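Local coordinates for protein cytochrome P450 (PDB 5L92) that binds heme and the steroid corticosterone and, as a member of the cytochrome P450 family, probably acts as a monooxygenase that hydroxylates steroids, at residues A[285-290]-A[319-324]. Numbering follows the deposited sequence.
Sequences YRSPVQ and SAHRDA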
ATOM      1  N   TYR A 285      -3.709   7.119  10.892  1.00 23.75           N
ATOM      2  CA  TYR A 285      -4.877   7.988  10.766  1.00 25.48           C
ATOM      3  C   TYR A 285      -5.487   7.955   9.368  1.00 24.70           C
ATOM      4  O   TYR A 285      -6.712   7.999   9.231  1.00 23.22           O
ATOM      5  CB  TYR A 285      -4.476   9.426  11.150  1.00 25.79           C
ATOM      6  CG  TYR A 285      -5.627  10.361  11.442  1.00 26.66           C
ATOM      7  CD1 TYR A 285      -6.306  10.323  12.662  1.00 27.56           C
ATOM      8  CD2 TYR A 285      -6.025  11.283  10.508  1.00 27.77           C
ATOM      9  CE1 TYR A 285      -7.358  11.204  12.910  1.00 28.29           C
ATOM     10  CE2 TYR A 285      -7.034  12.157  10.748  1.00 28.36           C
ATOM     11  CZ  TYR A 285      -7.709  12.121  11.937  1.00 28.85           C
ATOM     12  OH  TYR A 285      -8.729  13.004  12.118  1.00 28.85           O
ATOM     13  N   ARG A 286      -4.655   7.857   8.331  1.00 23.34           N
ATOM     14  CA  ARG A 286      -5.099   7.820   6.947  1.00 24.29           C
ATOM     15  C   ARG A 286      -4.320   6.734   6.200  1.00 23.82           C
ATOM     16  O   ARG A 286      -3.498   6.977   5.321  1.00 21.72           O
ATOM     17  CB  ARG A 286      -4.980   9.186   6.303  1.00 25.13           C
ATOM     18  CG  ARG A 286      -6.192  10.078   6.693  1.00 28.96           C
ATOM     19  CD  ARG A 286      -6.376  11.254   5.761  1.00 29.87           C
ATOM     20  NE  ARG A 286      -7.267  12.235   6.332  1.00 31.85           N
ATOM     21  CZ  ARG A 286      -8.590  12.141   6.352  1.00 32.84           C
ATOM     22  NH1 ARG A 286      -9.190  11.087   5.831  1.00 31.55           N
ATOM     23  NH2 ARG A 286      -9.318  13.106   6.909  1.00 31.59           N
ATOM     24  N   SER A 287      -4.560   5.521   6.629  1.00 22.72           N
ATOM     25  CA  SER A 287      -3.741   4.390   6.215  1.00 23.12           C
ATOM     26  C   SER A 287      -3.889   4.126   4.717  1.00 22.91           C
ATOM     27  O   SER A 287      -5.018   3.989   4.235  1.00 22.76           O
ATOM     28  CB  SER A 287      -4.158   3.178   7.020  1.00 22.79           C
ATOM     29  OG  SER A 287      -4.445   3.548   8.371  1.00 23.42           O
ATOM     30  N   PRO A 288      -2.785   4.028   3.969  1.00 23.22           N
ATOM     31  CA  PRO A 288      -2.845   3.674   2.528  1.00 23.35           C
ATOM     32  C   PRO A 288      -3.587   2.383   2.220  1.00 23.28           C
ATOM     33  O   PRO A 288      -4.157   2.244   1.128  1.00 24.32           O
ATOM     34  CB  PRO A 288      -1.353   3.564   2.162  1.00 23.60           C
ATOM     35  CG  PRO A 288      -0.693   4.511   3.141  1.00 24.23           C
ATOM     36  CD  PRO A 288      -1.392   4.225   4.408  1.00 23.33           C
ATOM     37  N   VAL A 289      -3.583   1.429   3.143  1.00 21.45           N
ATOM     38  CA  VAL A 289      -4.348   0.195   3.026  1.00 22.05           C
ATOM     39  C   VAL A 289      -5.312   0.121   4.211  1.00 21.97           C
ATOM     40  O   VAL A 289      -4.881   0.051   5.366  1.00 22.30           O
ATOM     41  CB  VAL A 289      -3.443  -1.034   2.960  1.00 22.87           C
ATOM     42  CG1 VAL A 289      -4.280  -2.329   2.805  1.00 22.82           C
ATOM     43  CG2 VAL A 289      -2.439  -0.930   1.755  1.00 23.73           C
ATOM     44  N   GLN A 290      -6.617   0.151   3.932  1.00 22.23           N
ATOM     45  CA  GLN A 290      -7.610   0.207   5.015  1.00 22.86           C
ATOM     46  C   GLN A 290      -7.981  -1.163   5.575  1.00 23.52           C
ATOM     47  O   GLN A 290      -8.393  -1.256   6.747  1.00 23.50           O
ATOM     48  CB  GLN A 290      -8.890   0.894   4.550  1.00 23.23           C
ATOM     49  CG  GLN A 290      -8.753   2.390   4.382  1.00 23.57           C
ATOM     50  CD  GLN A 290      -8.579   3.115   5.694  1.00 24.63           C
ATOM     51  OE1 GLN A 290      -9.390   2.966   6.604  1.00 22.83           O
ATOM     52  NE2 GLN A 290      -7.498   3.860   5.815  1.00 23.13           N
ATOM     53  N   SER A 319     -10.028   0.669  10.848  1.00 24.75           N
ATOM     54  CA  SER A 319     -10.849   0.674  12.051  1.00 25.82           C
ATOM     55  C   SER A 319     -10.043   0.374  13.312  1.00 26.52           C
ATOM     56  O   SER A 319     -10.184   1.066  14.330  1.00 26.64           O
ATOM     57  CB  SER A 319     -11.974  -0.343  11.891  1.00 25.37           C
ATOM     58  OG  SER A 319     -12.877  -0.265  12.978  1.00 26.43           O
ATOM     59  N   ALA A 320      -9.234  -0.686  13.274  1.00 24.77           N
ATOM     60  CA  ALA A 320      -8.371  -1.027  14.397  1.00 25.86           C
ATOM     61  C   ALA A 320      -7.536   0.161  14.846  1.00 26.56           C
ATOM     62  O   ALA A 320      -7.224   0.292  16.036  1.00 27.53           O
ATOM     63  CB  ALA A 320      -7.440  -2.185  14.027  1.00 25.81           C
ATOM     64  N   HIS A 321      -7.107   1.003  13.894  1.00 25.25           N
ATOM     65  CA  HIS A 321      -6.212   2.113  14.168  1.00 26.11           C
ATOM     66  C   HIS A 321      -6.880   3.245  14.948  1.00 26.49           C
ATOM     67  O   HIS A 321      -6.160   4.157  15.383  1.00 27.01           O
ATOM     68  CB  HIS A 321      -5.682   2.678  12.861  1.00 25.21           C
ATOM     69  CG  HIS A 321      -4.691   1.802  12.171  1.00 25.45           C
ATOM     70  ND1 HIS A 321      -4.355   1.964  10.843  1.00 24.52           N
ATOM     71  CD2 HIS A 321      -3.989   0.735  12.617  1.00 25.60           C
ATOM     72  CE1 HIS A 321      -3.447   1.063  10.518  1.00 24.56           C
ATOM     73  NE2 HIS A 321      -3.221   0.294  11.567  1.00 25.55           N
ATOM     74  N   ARG A 322      -8.221   3.221  15.046  1.00 26.90           N
ATOM     75  CA  ARG A 322      -9.049   4.176  15.768  1.00 29.89           C
ATOM     76  C   ARG A 322      -9.678   3.580  17.039  1.00 30.44           C
ATOM     77  O   ARG A 322     -10.594   4.172  17.605  1.00 31.63           O
ATOM     78  CB  ARG A 322     -10.166   4.696  14.860  1.00 31.21           C
ATOM     79  CG  ARG A 322      -9.777   5.270  13.509  1.00 31.19           C
ATOM     80  CD  ARG A 322      -9.035   6.563  13.637  1.00 31.34           C
ATOM     81  NE  ARG A 322      -8.752   7.248  12.371  1.00 28.37           N
ATOM     82  CZ  ARG A 322      -9.372   8.354  11.964  1.00 28.57           C
ATOM     83  NH1 ARG A 322     -10.326   8.920  12.692  1.00 31.23           N
ATOM     84  NH2 ARG A 322      -9.020   8.914  10.839  1.00 25.87           N
ATOM     85  N   ASP A 323      -9.218   2.423  17.482  1.00 29.77           N
ATOM     86  CA  ASP A 323      -9.790   1.709  18.613  1.00 31.44           C
ATOM     87  C   ASP A 323      -9.313   2.357  19.919  1.00 33.03           C
ATOM     88  O   ASP A 323      -8.101   2.447  20.165  1.00 32.45           O
ATOM     89  CB  ASP A 323      -9.346   0.247  18.513  1.00 30.24           C
ATOM     90  CG  ASP A 323     -10.009  -0.656  19.534  1.00 31.93           C
ATOM     91  OD1 ASP A 323     -10.192  -0.218  20.693  1.00 33.11           O
ATOM     92  OD2 ASP A 323     -10.330  -1.820  19.174  1.00 29.16           O
ATOM     93  N   ALA A 324     -10.253   2.816  20.749  1.00 33.43           N
ATOM     94  CA  ALA A 324      -9.856   3.615  21.920  1.00 35.25           C
ATOM     95  C   ALA A 324      -9.032   2.809  22.922  1.00 35.78           C
ATOM     96  O   ALA A 324      -8.160   3.374  23.601  1.00 33.89           O
ATOM     97  CB  ALA A 324     -11.078   4.187  22.606  1.00 34.74           C
TER
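The guanidinium of Arg-322 lies flat on one face of the Tyr-285 ring, the two planes only 9° apart and their centres 4.0 Å from each other, a cation-pi stack with NH2 over the middle of the ring. At its edge the same guanidinium meets the carbonyl of its own stacking partner: NH2 gives a nearly straight bond (171°) to a lone pair of Tyr-285 O at 3.0 Å, while NH1 forms a salt bridge with Glu-331. One tyrosine thus offers both a face and an acceptor, and a bend at chi2 (-69°) helps bring the arginine to both. The imidazole of His-321 works through its edge, ND1 donating in the ring plane to Ser-287 OG at 2.9 Å; NE2 is bonded to Met-343 N, and the serine hydroxyl also bonds Leu-283 O. A leucine in place of Arg-322 would probably leave Tyr-285 O and Glu-331 without their shared mate and the tyrosine face without its flat cation. The contact joins the loop that touches the heme through Pro-288 and Val-289 to the type I turn from Ala-320 to Asp-323, just after helix 275-285 with the P450 ExxR motif, whose Arg-284 bonds His-321 O through NH1.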